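Local coordinates for protein trans-4-hydroxy-L-proline dehydratase (Clostridioides difficile 70-100-2010, PDB 6VXC) that catalyses the radical-based dehydration of trans-4-hydroxy-L-proline to (S)-1-pyrroline-5-carboxylate, a step in the anaerobic breakdown of hydroxyproline, at residues Glu35-Glu40 / Lys337-Pro342; Thr80-Asp85 / Val90-Asp95; Cys667-Gly672 / Ser794-Asp799; Asn764-Ala769 / Leu779-Ala784. All blocks are in the same frame, centred on the assembly; numbering follows the deposited sequence.

Contact 1 (Glu35-Glu40 / Lys337-Pro342)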
loop_
_atom_site.group_PDB
_atom_site.type_symbol
_atom_site.label_atom_id
_atom_site.label_comp_id
_atom_site.label_asym_id
_atom_site.label_seq_id
_atom_site.Cartn_x
_atom_site.Cartn_y
_atom_site.Cartn_z
ATOM N N GLU A 35 -14.710 14.872 -15.029
ATOM C CA GLU A 35 -13.441 14.869 -15.755
ATOM C C GLU A 35 -12.553 13.716 -15.293
ATOM O O GLU A 35 -11.935 13.022 -16.108
ATOM C CB GLU A 35 -12.717 16.196 -15.555
ATOM C CG GLU A 35 -11.414 16.288 -16.342
ATOM C CD GLU A 35 -10.689 17.603 -16.119
ATOM O OE1 GLU A 35 -10.577 18.040 -14.956
ATOM O OE2 GLU A 35 -10.271 18.227 -17.110
ATOM N N SER A 36 -12.482 13.510 -13.980
ATOM C CA SER A 36 -11.604 12.499 -13.405
ATOM C C SER A 36 -11.995 11.090 -13.848
ATOM O O SER A 36 -11.145 10.298 -14.268
ATOM C CB SER A 36 -11.637 12.626 -11.881
ATOM O OG SER A 36 -10.740 11.727 -11.263
ATOM N N ILE A 37 -13.280 10.744 -13.747
ATOM C CA ILE A 37 -13.654 9.369 -14.041
ATOM C C ILE A 37 -13.633 9.090 -15.533
ATOM O O ILE A 37 -13.593 7.928 -15.932
ATOM C CB ILE A 37 -15.044 9.015 -13.480
ATOM C CG1 ILE A 37 -16.118 9.869 -14.164
ATOM C CG2 ILE A 37 -15.070 9.188 -11.982
ATOM C CD1 ILE A 37 -17.525 9.446 -13.856
ATOM N N ASN A 38 -13.613 10.121 -16.371
ATOM C CA ASN A 38 -13.554 9.918 -17.815
ATOM C C ASN A 38 -12.137 9.963 -18.377
ATOM O O ASN A 38 -11.957 9.692 -19.564
ATOM C CB ASN A 38 -14.420 10.960 -18.544
ATOM C CG ASN A 38 -15.918 10.699 -18.392
ATOM O OD1 ASN A 38 -16.396 9.582 -18.574
ATOM N ND2 ASN A 38 -16.655 11.736 -18.040
ATOM N N ALA A 39 -11.131 10.295 -17.573
ATOM C CA ALA A 39 -9.771 10.372 -18.090
ATOM C C ALA A 39 -9.243 8.989 -18.450
ATOM O O ALA A 39 -9.430 8.022 -17.711
ATOM C CB ALA A 39 -8.855 11.043 -17.071
ATOM N N GLU A 40 -8.586 8.901 -19.567
ATOM C CA GLU A 40 -8.069 7.609 -20.015
ATOM C C GLU A 40 -6.655 7.367 -19.483
ATOM O O GLU A 40 -5.802 8.249 -19.558
ATOM C CB GLU A 40 -8.053 7.530 -21.542
ATOM C CG GLU A 40 -9.443 7.449 -22.191
ATOM C CD GLU A 40 -10.144 6.103 -21.947
ATOM O OE1 GLU A 40 -9.953 5.178 -22.765
ATOM O OE2 GLU A 40 -10.880 5.962 -20.938
ATOM N N LYS A 337 -8.211 15.036 -6.938
ATOM C CA LYS A 337 -6.788 15.078 -7.290
ATOM C C LYS A 337 -6.122 13.720 -7.082
ATOM O O LYS A 337 -5.364 13.255 -7.940
ATOM C CB LYS A 337 -6.047 16.155 -6.502
ATOM C CG LYS A 337 -6.530 17.577 -6.732
ATOM C CD LYS A 337 -6.491 17.988 -8.222
ATOM C CE LYS A 337 -5.140 17.856 -8.875
ATOM N NZ LYS A 337 -5.128 18.277 -10.326
ATOM N N PHE A 338 -6.388 13.075 -5.942
ATOM C CA PHE A 338 -5.909 11.708 -5.744
ATOM C C PHE A 338 -6.369 10.801 -6.886
ATOM O O PHE A 338 -5.582 10.028 -7.443
ATOM C CB PHE A 338 -6.417 11.146 -4.415
ATOM C CG PHE A 338 -5.677 11.620 -3.194
ATOM C CD1 PHE A 338 -4.431 11.113 -2.871
ATOM C CD2 PHE A 338 -6.280 12.525 -2.314
ATOM C CE1 PHE A 338 -3.779 11.519 -1.723
ATOM C CE2 PHE A 338 -5.635 12.940 -1.175
ATOM C CZ PHE A 338 -4.384 12.440 -0.871
ATOM N N ASN A 339 -7.656 10.878 -7.241
ATOM C CA ASN A 339 -8.214 9.995 -8.257
ATOM C C ASN A 339 -7.664 10.270 -9.649
ATOM O O ASN A 339 -7.824 9.420 -10.531
ATOM C CB ASN A 339 -9.748 10.097 -8.288
ATOM C CG ASN A 339 -10.391 8.913 -9.005
ATOM O OD1 ASN A 339 -10.324 7.777 -8.532
ATOM N ND2 ASN A 339 -11.044 9.178 -10.124
ATOM N N ASN A 340 -7.038 11.427 -9.863
ATOM C CA ASN A 340 -6.375 11.735 -11.123
ATOM C C ASN A 340 -4.977 11.120 -11.258
ATOM O O ASN A 340 -4.415 11.201 -12.353
ATOM C CB ASN A 340 -6.249 13.264 -11.305
ATOM C CG ASN A 340 -7.568 13.927 -11.693
ATOM O OD1 ASN A 340 -8.558 13.258 -11.950
ATOM N ND2 ASN A 340 -7.566 15.250 -11.757
ATOM N N GLN A 341 -4.418 10.504 -10.208
ATOM C CA GLN A 341 -3.049 9.962 -10.225
ATOM C C GLN A 341 -3.049 8.439 -10.116
ATOM O O GLN A 341 -3.061 7.892 -8.998
ATOM C CB GLN A 341 -2.196 10.554 -9.091
ATOM C CG GLN A 341 -2.471 12.030 -8.761
ATOM C CD GLN A 341 -2.349 12.942 -9.963
ATOM O OE1 GLN A 341 -1.421 12.827 -10.767
ATOM N NE2 GLN A 341 -3.287 13.872 -10.082
ATOM N N PRO A 342 -2.973 7.714 -11.224
ATOM C CA PRO A 342 -2.806 6.259 -11.131
ATOM C C PRO A 342 -1.423 5.896 -10.607
ATOM O O PRO A 342 -0.476 6.676 -10.672
ATOM C CB PRO A 342 -2.980 5.793 -12.581
ATOM C CG PRO A 342 -2.496 6.964 -13.387
ATOM C CD PRO A 342 -2.955 8.184 -12.617
HETATM O O HOH W 1 -10.368 16.784 -12.540
HETATM O O HOH W 2 -8.687 9.330 -13.328
#
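Ser36 puts its hydroxyl between the side-chain amides of Asn339 and Asn340, and OG works in both directions at once. From one amide it receives a nearly straight bond: Asn339 ND2 donates to Ser36 OG at 2.8 Å, with an N-H...O angle of 166°, and the oxygen lies close to the amide plane. To the other it gives its proton, Ser36 OG donating to Asn340 OD1 at 2.8 Å from a position tilted 26° off that carbonyl's plane. The two asparagines are consecutive, yet their side chains leave the backbone differently. Asn339 has CG anti to its own N (chi1 -162°), whereas Asn340 swings CG to the side of its N, and the pair thus presents an NH2 and a C=O to one small hydroxyl. Serine suits the middle place because its short side chain can donate and accept. Asparagine suits the flanks by offering either function.

Water extends the polar seam. One molecule donates to Glu35 OE1 at 2.7 Å and accepts a longer bond from Asn340 ND2 at 3.3 Å. Another joins backbone to backbone, donating to Ser36 O at 2.8 Å and to Asn339 O at 2.9 Å. Asn340 ND2 is also bonded to Glu92.

Within the PFL-like part of the chain, away from the active-site residues, the contact joins the C-terminal ends of helix 27-38 and helix 324-339. Behind it, Lys337 forms salt bridges with Glu87 and Glu92, while the ring of Phe338 meets Trp284 of helix 276-293 edge-to-face.

Contact 2 (Thr80-Asp85 / Val90-Asp95); sequences TLSIND and VGEKGD
Asn84 and Glu92 both carry CG beside the backbone N (chi1 -59° and -67°), and a further bend at chi2 in Glu92 brings its carboxylate near the asparagine amide. They belong to one long irregular loop of the PFL-like fold, between helix 64-78 and strand 99-101, which doubles back so that 80-85 and 90-95 face each other without forming a sheet. The two side chains are roughly perpendicular, and Asn84 ND2 gives Glu92 OE2 only a weak, bent hydrogen bond of 3.1 Å. Stronger partners lie outside: Glu87 for Asn84, and Lys337 for Glu92, whose buried charge this lysine probably stabilises.

Ile83 and Val90 supply the apolar part, the CG2 methyl on the beta branch of Ile83 lying 4.0 Å from Val90 CG1. Beta-branched side chains suit this extended, partly covered place, where Met245 and Tyr238 of helix 214-248 lie alongside. Gly91 is needed for its backbone angles, at which a side chain would collide with the carbonyl of Val90.

Waters bridge the two segments. One molecule donates to Asp95 O at 2.8 Å and lies 3.0 Å from Thr80 OG1; another links backbone to backbone, donating to Ser82 O at 2.9 Å while accepting from Gly91 N at 2.8 Å.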
loop_
_atom_site.group_PDB
_atom_site.type_symbol
_atom_site.label_atom_id
_atom_site.label_comp_id
_atom_site.label_asym_id
_atom_site.label_seq_id
_atom_site.Cartn_x
_atom_site.Cartn_y
_atom_site.Cartn_z
ATOM N N THR A 80 5.902 20.846 -18.117
ATOM C CA THR A 80 4.689 21.577 -18.450
ATOM C C THR A 80 3.700 21.458 -17.295
ATOM O O THR A 80 3.545 20.391 -16.702
ATOM C CB THR A 80 4.066 21.040 -19.738
ATOM O OG1 THR A 80 3.592 19.709 -19.518
ATOM C CG2 THR A 80 5.092 20.991 -20.843
ATOM N N LEU A 81 3.072 22.571 -16.951
ATOM C CA LEU A 81 2.097 22.653 -15.875
ATOM C C LEU A 81 0.702 22.808 -16.463
ATOM O O LEU A 81 0.537 23.329 -17.566
ATOM C CB LEU A 81 2.416 23.822 -14.946
ATOM C CG LEU A 81 3.412 23.569 -13.815
ATOM C CD1 LEU A 81 4.414 22.472 -14.098
ATOM C CD2 LEU A 81 4.076 24.864 -13.386
ATOM N N SER A 82 -0.304 22.324 -15.742
ATOM C CA SER A 82 -1.679 22.447 -16.207
ATOM C C SER A 82 -2.600 22.752 -15.036
ATOM O O SER A 82 -2.352 22.328 -13.905
ATOM C CB SER A 82 -2.150 21.189 -16.934
ATOM O OG SER A 82 -2.131 20.080 -16.065
ATOM N N ILE A 83 -3.660 23.505 -15.325
ATOM C CA ILE A 83 -4.725 23.816 -14.380
ATOM C C ILE A 83 -6.032 23.392 -15.027
ATOM O O ILE A 83 -6.371 23.873 -16.113
ATOM C CB ILE A 83 -4.757 25.313 -14.024
ATOM C CG1 ILE A 83 -3.441 25.727 -13.359
ATOM C CG2 ILE A 83 -5.975 25.645 -13.156
ATOM C CD1 ILE A 83 -3.398 27.164 -12.879
ATOM N N ASN A 84 -6.748 22.480 -14.391
ATOM C CA ASN A 84 -7.967 21.964 -14.986
ATOM C C ASN A 84 -9.143 22.888 -14.683
ATOM O O ASN A 84 -9.149 23.617 -13.690
ATOM C CB ASN A 84 -8.238 20.545 -14.484
ATOM C CG ASN A 84 -7.098 19.589 -14.812
ATOM O OD1 ASN A 84 -6.718 19.433 -15.973
ATOM N ND2 ASN A 84 -6.518 18.983 -13.777
ATOM N N ASP A 85 -10.138 22.853 -15.558
ATOM C CA ASP A 85 -11.266 23.766 -15.451
ATOM C C ASP A 85 -12.027 23.551 -14.145
ATOM O O ASP A 85 -12.544 22.461 -13.885
ATOM C CB ASP A 85 -12.195 23.600 -16.648
ATOM C CG ASP A 85 -13.318 24.612 -16.647
ATOM O OD1 ASP A 85 -13.013 25.823 -16.719
ATOM O OD2 ASP A 85 -14.495 24.204 -16.571
ATOM N N VAL A 90 -4.367 22.700 -7.270
ATOM C CA VAL A 90 -3.705 22.464 -8.551
ATOM C C VAL A 90 -2.479 21.577 -8.363
ATOM O O VAL A 90 -1.863 21.531 -7.289
ATOM C CB VAL A 90 -3.297 23.781 -9.255
ATOM C CG1 VAL A 90 -4.522 24.661 -9.531
ATOM C CG2 VAL A 90 -2.250 24.508 -8.433
ATOM N N GLY A 91 -2.123 20.884 -9.443
ATOM C CA GLY A 91 -0.988 19.980 -9.477
ATOM C C GLY A 91 -1.355 18.610 -10.028
ATOM O O GLY A 91 -2.294 17.965 -9.545
ATOM N N GLU A 92 -0.628 18.164 -11.051
ATOM C CA GLU A 92 -0.787 16.844 -11.651
ATOM C C GLU A 92 0.594 16.200 -11.763
ATOM O O GLU A 92 1.577 16.886 -12.050
ATOM C CB GLU A 92 -1.446 16.923 -13.045
ATOM C CG GLU A 92 -2.916 17.382 -13.083
ATOM C CD GLU A 92 -3.914 16.295 -12.652
ATOM O OE1 GLU A 92 -3.554 15.098 -12.705
ATOM O OE2 GLU A 92 -5.060 16.647 -12.275
ATOM N N LYS A 93 0.670 14.886 -11.525
ATOM C CA LYS A 93 1.940 14.191 -11.713
ATOM C C LYS A 93 2.370 14.221 -13.175
ATOM O O LYS A 93 3.524 14.530 -13.481
ATOM C CB LYS A 93 1.846 12.747 -11.220
ATOM C CG LYS A 93 1.766 12.581 -9.709
ATOM C CD LYS A 93 1.573 11.114 -9.302
ATOM C CE LYS A 93 2.819 10.271 -9.613
ATOM N NZ LYS A 93 2.577 8.806 -9.497
ATOM N N GLY A 94 1.455 13.900 -14.090
ATOM C CA GLY A 94 1.737 13.823 -15.507
ATOM C C GLY A 94 1.215 15.016 -16.285
ATOM O O GLY A 94 0.930 16.080 -15.727
ATOM N N ASP A 95 1.032 14.813 -17.594
ATOM C CA ASP A 95 0.598 15.907 -18.458
ATOM C C ASP A 95 -0.876 16.238 -18.260
ATOM O O ASP A 95 -1.295 17.371 -18.513
ATOM C CB ASP A 95 0.839 15.563 -19.932
ATOM C CG ASP A 95 -0.037 14.403 -20.426
ATOM O OD1 ASP A 95 -0.216 13.414 -19.690
ATOM O OD2 ASP A 95 -0.574 14.488 -21.551
HETATM O O HOH W 3 0.661 18.988 -16.143
HETATM O O HOH W 4 0.715 19.265 -18.917
HETATM O O HOH W 5 -3.700 20.803 -11.793
#

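Contact 3 (Cys667-Gly672 / Ser794-Asp799)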
loop_
_atom_site.group_PDB
_atom_site.type_symbol
_atom_site.label_atom_id
_atom_site.label_comp_id
_atom_site.label_asym_id
_atom_site.label_seq_id
_atom_site.Cartn_x
_atom_site.Cartn_y
_atom_site.Cartn_z
ATOM N N CYS A 667 -1.663 -10.683 -4.461
ATOM C CA CYS A 667 -0.657 -11.726 -4.568
ATOM C C CYS A 667 -1.175 -13.100 -4.157
ATOM O O CYS A 667 -0.551 -14.106 -4.526
ATOM C CB CYS A 667 0.570 -11.368 -3.734
ATOM S SG CYS A 667 2.041 -12.276 -4.207
ATOM N N HIS A 668 -2.296 -13.175 -3.415
ATOM C CA HIS A 668 -2.863 -14.483 -3.082
ATOM C C HIS A 668 -3.399 -15.199 -4.313
ATOM O O HIS A 668 -3.493 -16.428 -4.296
ATOM C CB HIS A 668 -3.958 -14.373 -2.009
ATOM C CG HIS A 668 -5.144 -13.554 -2.416
ATOM N ND1 HIS A 668 -5.043 -12.225 -2.760
ATOM C CD2 HIS A 668 -6.462 -13.864 -2.481
ATOM C CE1 HIS A 668 -6.245 -11.759 -3.059
ATOM N NE2 HIS A 668 -7.123 -12.734 -2.896
ATOM N N ILE A 669 -3.749 -14.458 -5.366
ATOM C CA ILE A 669 -4.115 -15.078 -6.636
ATOM C C ILE A 669 -2.886 -15.714 -7.284
ATOM O O ILE A 669 -2.880 -16.907 -7.595
ATOM C CB ILE A 669 -4.782 -14.047 -7.565
ATOM C CG1 ILE A 669 -5.976 -13.354 -6.859
ATOM C CG2 ILE A 669 -5.169 -14.686 -8.911
ATOM C CD1 ILE A 669 -7.085 -14.302 -6.371
ATOM N N TYR A 670 -1.830 -14.920 -7.477
ATOM C CA TYR A 670 -0.586 -15.405 -8.079
ATOM C C TYR A 670 -0.003 -16.580 -7.301
ATOM O O TYR A 670 0.358 -17.608 -7.885
ATOM C CB TYR A 670 0.417 -14.243 -8.138
ATOM C CG TYR A 670 1.879 -14.581 -8.424
ATOM C CD1 TYR A 670 2.249 -15.314 -9.545
ATOM C CD2 TYR A 670 2.882 -14.100 -7.607
ATOM C CE1 TYR A 670 3.592 -15.594 -9.817
ATOM C CE2 TYR A 670 4.231 -14.368 -7.876
ATOM C CZ TYR A 670 4.571 -15.121 -8.976
ATOM O OH TYR A 670 5.902 -15.384 -9.231
ATOM N N PHE A 671 0.084 -16.447 -5.978
ATOM C CA PHE A 671 0.696 -17.488 -5.153
ATOM C C PHE A 671 -0.060 -18.810 -5.248
ATOM O O PHE A 671 0.551 -19.877 -5.148
ATOM C CB PHE A 671 0.766 -17.036 -3.694
ATOM C CG PHE A 671 1.931 -16.144 -3.387
ATOM C CD1 PHE A 671 2.912 -15.908 -4.343
ATOM C CD2 PHE A 671 2.063 -15.548 -2.128
ATOM C CE1 PHE A 671 4.001 -15.098 -4.059
ATOM C CE2 PHE A 671 3.158 -14.740 -1.826
ATOM C CZ PHE A 671 4.126 -14.507 -2.802
ATOM N N GLY A 672 -1.389 -18.761 -5.409
ATOM C CA GLY A 672 -2.143 -19.981 -5.629
ATOM C C GLY A 672 -2.038 -20.512 -7.045
ATOM O O GLY A 672 -2.097 -21.726 -7.255
ATOM N N SER A 794 -9.345 -9.801 -12.737
ATOM C CA SER A 794 -9.350 -11.020 -13.523
ATOM C C SER A 794 -10.524 -11.901 -13.101
ATOM O O SER A 794 -11.070 -11.770 -12.005
ATOM C CB SER A 794 -8.054 -11.803 -13.325
ATOM O OG SER A 794 -8.070 -12.481 -12.076
ATOM N N ARG A 795 -10.913 -12.806 -13.995
ATOM C CA ARG A 795 -11.970 -13.755 -13.665
ATOM C C ARG A 795 -11.632 -14.540 -12.394
ATOM O O ARG A 795 -12.508 -14.817 -11.567
ATOM C CB ARG A 795 -12.203 -14.695 -14.851
ATOM C CG ARG A 795 -13.157 -15.821 -14.559
ATOM C CD ARG A 795 -14.528 -15.313 -14.177
ATOM N NE ARG A 795 -15.345 -16.421 -13.693
ATOM C CZ ARG A 795 -16.346 -16.986 -14.353
ATOM N NH1 ARG A 795 -16.701 -16.534 -15.552
ATOM N NH2 ARG A 795 -16.988 -18.007 -13.797
ATOM N N THR A 796 -10.371 -14.930 -12.234
ATOM C CA THR A 796 -9.977 -15.671 -11.043
ATOM C C THR A 796 -10.184 -14.843 -9.779
ATOM O O THR A 796 -10.745 -15.336 -8.797
ATOM C CB THR A 796 -8.518 -16.122 -11.165
ATOM O OG1 THR A 796 -8.366 -16.947 -12.328
ATOM C CG2 THR A 796 -8.098 -16.879 -9.933
ATOM N N LEU A 797 -9.772 -13.574 -9.800
ATOM C CA LEU A 797 -9.951 -12.720 -8.631
ATOM C C LEU A 797 -11.428 -12.439 -8.374
ATOM O O LEU A 797 -11.884 -12.476 -7.228
ATOM C CB LEU A 797 -9.178 -11.415 -8.825
ATOM C CG LEU A 797 -9.277 -10.353 -7.721
ATOM C CD1 LEU A 797 -9.024 -10.945 -6.321
ATOM C CD2 LEU A 797 -8.307 -9.227 -8.020
ATOM N N GLN A 798 -12.193 -12.168 -9.431
ATOM C CA GLN A 798 -13.635 -12.028 -9.283
ATOM C C GLN A 798 -14.236 -13.238 -8.582
ATOM O O GLN A 798 -15.031 -13.100 -7.642
ATOM C CB GLN A 798 -14.289 -11.843 -10.649
ATOM C CG GLN A 798 -13.979 -10.531 -11.324
ATOM C CD GLN A 798 -14.639 -10.451 -12.688
ATOM O OE1 GLN A 798 -15.103 -11.464 -13.212
ATOM N NE2 GLN A 798 -14.701 -9.248 -13.261
ATOM N N ASP A 799 -13.875 -14.440 -9.043
ATOM C CA ASP A 799 -14.409 -15.654 -8.440
ATOM C C ASP A 799 -13.920 -15.852 -7.010
ATOM O O ASP A 799 -14.618 -16.473 -6.203
ATOM C CB ASP A 799 -14.050 -16.873 -9.303
ATOM C CG ASP A 799 -14.842 -16.919 -10.616
ATOM O OD1 ASP A 799 -15.799 -16.131 -10.763
ATOM O OD2 ASP A 799 -14.510 -17.748 -11.486
#
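Ile669 makes the apolar core of this helix-helix contact, meeting Leu797 and Thr796 with different branches. Its CD1 lies 3.9 Å from Leu797 CD1, one side chain laid across the other. Its CG2, anti to the backbone N, reaches instead to Thr796 CG2 at 3.8 Å, where the two side chains lie alongside, pointing opposite ways. A beta-branched isoleucine suits this spot because it can fill two directions at once, and Thr796 serves here through its methyl. The axes of the short helical segments pass 10.3 Å apart at closest, with 111° between their directions.

An aromatic ring backs the isoleucine. Ile669 CD1 sits 3.7 Å above one face of the His668 ring, offset toward its rim, and Leu797 CD1 comes obliquely to within 4.3 Å of His668 NE2.

Polar bonds inside 794-799 serve that segment itself. Ser794 is the N-cap, OG accepting from Leu797 N at 3.0 Å, and one turn is spanned by the salt bridge from Arg795 NE to Asp799 OD2, 2.7 Å.

Between 667-672 and 794-799 the contact is thus van der Waals and depends on shape, while the hydrogen bond from His668 NE2 to Glu800 adds a directional link between the two helices. The His668 side chain is about 10 Å from that of Cys454, the probable radical cysteine.

Contact 4 (Asn764-Ala769 / Leu779-Ala784); sequences NVLLEA and LIVRVA
Leu779 places its CD2 methyl among three residues of the helix: Leu766, Ala769 and Val765. Closest is Leu766 CD2, at 3.5 Å from Leu779 CD2, tighter than ordinary carbon contact. The chi2 of Leu766 (-133°) also lies away from the usual staggered values, so the exact methyl positions deserve some caution. Ala769 CB follows at 3.7 Å from Leu779 CD2, and Val765 CG1 is the third neighbour of that methyl, more loosely, at 4.3 Å. Alanine suits its place because its small side chain lets Leu779 come near the helix. The leucines cross at about a right angle, whereas Leu766 CD1 and Val781 CG1 approach tip to tip at 4.0 Å.

The backbones decide this pattern. Val765 and Ala769 are one helical turn apart, joined by the bond from Ala769 N to Val765 O of 2.8 Å, and so share a face of helix 763-771. Leu779 and Val781, two apart in an extended chain, both point toward the helix, with Ile780 between them turned elsewhere. Strands 780-782 and 787-789 form a two-stranded antiparallel hairpin, Val781 bonding to Asp788 through the backbone. Its connecting loop holds Gly785, which carries the radical in the active enzyme, although the radical is absent here. Farther out, Ile802 of helix 795-803 touches Leu766, and Ile801 touches Val781.

With carbon alone meeting carbon, the helix is held to the start of this strand and the residue before it by burial and close fit, while Arg782 makes its polar bonds elsewhere, to Gln757 and Ser787.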
loop_
_atom_site.group_PDB
_atom_site.type_symbol
_atom_site.label_atom_id
_atom_site.label_comp_id
_atom_site.label_asym_id
_atom_site.label_seq_id
_atom_site.Cartn_x
_atom_site.Cartn_y
_atom_site.Cartn_z
ATOM N N ASN A 764 -25.856 -12.144 -7.147
ATOM C CA ASN A 764 -26.376 -12.210 -8.508
ATOM C C ASN A 764 -25.948 -11.012 -9.334
ATOM O O ASN A 764 -25.742 -11.146 -10.544
ATOM C CB ASN A 764 -27.901 -12.320 -8.494
ATOM C CG ASN A 764 -28.379 -13.555 -7.765
ATOM O OD1 ASN A 764 -27.775 -14.624 -7.870
ATOM N ND2 ASN A 764 -29.478 -13.422 -7.030
ATOM N N VAL A 765 -25.786 -9.846 -8.705
ATOM C CA VAL A 765 -25.268 -8.684 -9.420
ATOM C C VAL A 765 -23.859 -8.962 -9.931
ATOM O O VAL A 765 -23.521 -8.628 -11.068
ATOM C CB VAL A 765 -25.315 -7.433 -8.521
ATOM C CG1 VAL A 765 -24.583 -6.276 -9.163
ATOM C CG2 VAL A 765 -26.766 -7.040 -8.222
ATOM N N LEU A 766 -23.007 -9.559 -9.093
ATOM C CA LEU A 766 -21.642 -9.826 -9.533
ATOM C C LEU A 766 -21.651 -10.835 -10.674
ATOM O O LEU A 766 -20.895 -10.700 -11.640
ATOM C CB LEU A 766 -20.793 -10.353 -8.372
ATOM C CG LEU A 766 -20.346 -9.398 -7.253
ATOM C CD1 LEU A 766 -18.887 -9.506 -6.871
ATOM C CD2 LEU A 766 -20.773 -7.968 -7.468
ATOM N N LEU A 767 -22.490 -11.866 -10.564
ATOM C CA LEU A 767 -22.577 -12.867 -11.627
ATOM C C LEU A 767 -23.070 -12.247 -12.929
ATOM O O LEU A 767 -22.552 -12.555 -14.005
ATOM C CB LEU A 767 -23.486 -14.009 -11.183
ATOM C CG LEU A 767 -22.947 -14.828 -10.008
ATOM C CD1 LEU A 767 -23.961 -15.854 -9.575
ATOM C CD2 LEU A 767 -21.641 -15.503 -10.373
ATOM N N GLU A 768 -24.057 -11.353 -12.847
ATOM C CA GLU A 768 -24.501 -10.630 -14.034
ATOM C C GLU A 768 -23.389 -9.767 -14.596
ATOM O O GLU A 768 -23.223 -9.674 -15.820
ATOM C CB GLU A 768 -25.720 -9.765 -13.708
ATOM C CG GLU A 768 -27.051 -10.428 -14.003
ATOM C CD GLU A 768 -27.139 -10.902 -15.454
ATOM O OE1 GLU A 768 -27.423 -12.092 -15.671
ATOM O OE2 GLU A 768 -26.879 -10.087 -16.371
ATOM N N ALA A 769 -22.613 -9.127 -13.719
ATOM C CA ALA A 769 -21.528 -8.283 -14.200
ATOM C C ALA A 769 -20.485 -9.088 -14.962
ATOM O O ALA A 769 -19.841 -8.556 -15.868
ATOM C CB ALA A 769 -20.879 -7.535 -13.039
ATOM N N LEU A 779 -19.674 -0.812 -10.917
ATOM C CA LEU A 779 -19.702 -1.732 -9.791
ATOM C C LEU A 779 -18.330 -1.786 -9.132
ATOM O O LEU A 779 -17.338 -2.108 -9.788
ATOM C CB LEU A 779 -20.124 -3.113 -10.272
ATOM C CG LEU A 779 -20.130 -4.247 -9.258
ATOM C CD1 LEU A 779 -21.109 -3.946 -8.127
ATOM C CD2 LEU A 779 -20.446 -5.551 -9.963
ATOM N N ILE A 780 -18.277 -1.479 -7.839
ATOM C CA ILE A 780 -17.048 -1.450 -7.050
ATOM C C ILE A 780 -17.177 -2.450 -5.906
ATOM O O ILE A 780 -18.241 -2.550 -5.289
ATOM C CB ILE A 780 -16.776 -0.033 -6.505
ATOM C CG1 ILE A 780 -16.511 0.941 -7.664
ATOM C CG2 ILE A 780 -15.663 -0.051 -5.448
ATOM C CD1 ILE A 780 -16.493 2.395 -7.251
ATOM N N VAL A 781 -16.114 -3.221 -5.650
ATOM C CA VAL A 781 -16.093 -4.176 -4.542
ATOM C C VAL A 781 -14.795 -4.016 -3.757
ATOM O O VAL A 781 -13.844 -3.371 -4.201
ATOM C CB VAL A 781 -16.259 -5.652 -4.989
ATOM C CG1 VAL A 781 -17.601 -5.871 -5.645
ATOM C CG2 VAL A 781 -15.139 -6.073 -5.895
ATOM N N ARG A 782 -14.775 -4.625 -2.572
ATOM C CA ARG A 782 -13.587 -4.663 -1.731
ATOM C C ARG A 782 -12.724 -5.857 -2.123
ATOM O O ARG A 782 -13.210 -6.982 -2.178
ATOM C CB ARG A 782 -13.964 -4.756 -0.251
ATOM C CG ARG A 782 -12.816 -4.421 0.700
ATOM C CD ARG A 782 -12.417 -2.945 0.578
ATOM N NE ARG A 782 -11.315 -2.602 1.460
ATOM C CZ ARG A 782 -10.836 -1.372 1.639
ATOM N NH1 ARG A 782 -9.828 -1.168 2.479
ATOM N NH2 ARG A 782 -11.375 -0.342 0.997
ATOM N N VAL A 783 -11.450 -5.600 -2.394
ATOM C CA VAL A 783 -10.508 -6.648 -2.777
ATOM C C VAL A 783 -9.736 -7.058 -1.532
ATOM O O VAL A 783 -10.148 -7.976 -0.834
ATOM C CB VAL A 783 -9.602 -6.179 -3.929
ATOM C CG1 VAL A 783 -8.651 -7.278 -4.338
ATOM C CG2 VAL A 783 -10.462 -5.802 -5.113
ATOM N N ALA A 784 -8.642 -6.364 -1.212
ATOM C CA ALA A 784 -7.921 -6.670 0.028
ATOM C C ALA A 784 -7.132 -5.430 0.444
ATOM O O ALA A 784 -6.036 -5.194 -0.063
ATOM C CB ALA A 784 -7.014 -7.879 -0.132
#

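Overall arrangement
Contacts 1 and 2 form a largely polar region of the PFL-like part, their centres 12 Å apart; Glu92 of contact 2 bonds to Lys337, Asn340 and Gln341 of contact 1. Both are only partly buried, and water bridges their backbones. Contacts 3 and 4 are buried and apolar, relying on aliphatic side chains. They lie 14 Å apart between centres and touch through Leu797 and Val783, and helix 795-803 serves both, packing directly in contact 3 and backing contact 4. Contact 3 joins the PFL-like range to the glycine radical range, while contact 4 stays within the latter. Contacts 1 and 4 come no nearer than about 8 Å between nearest atoms.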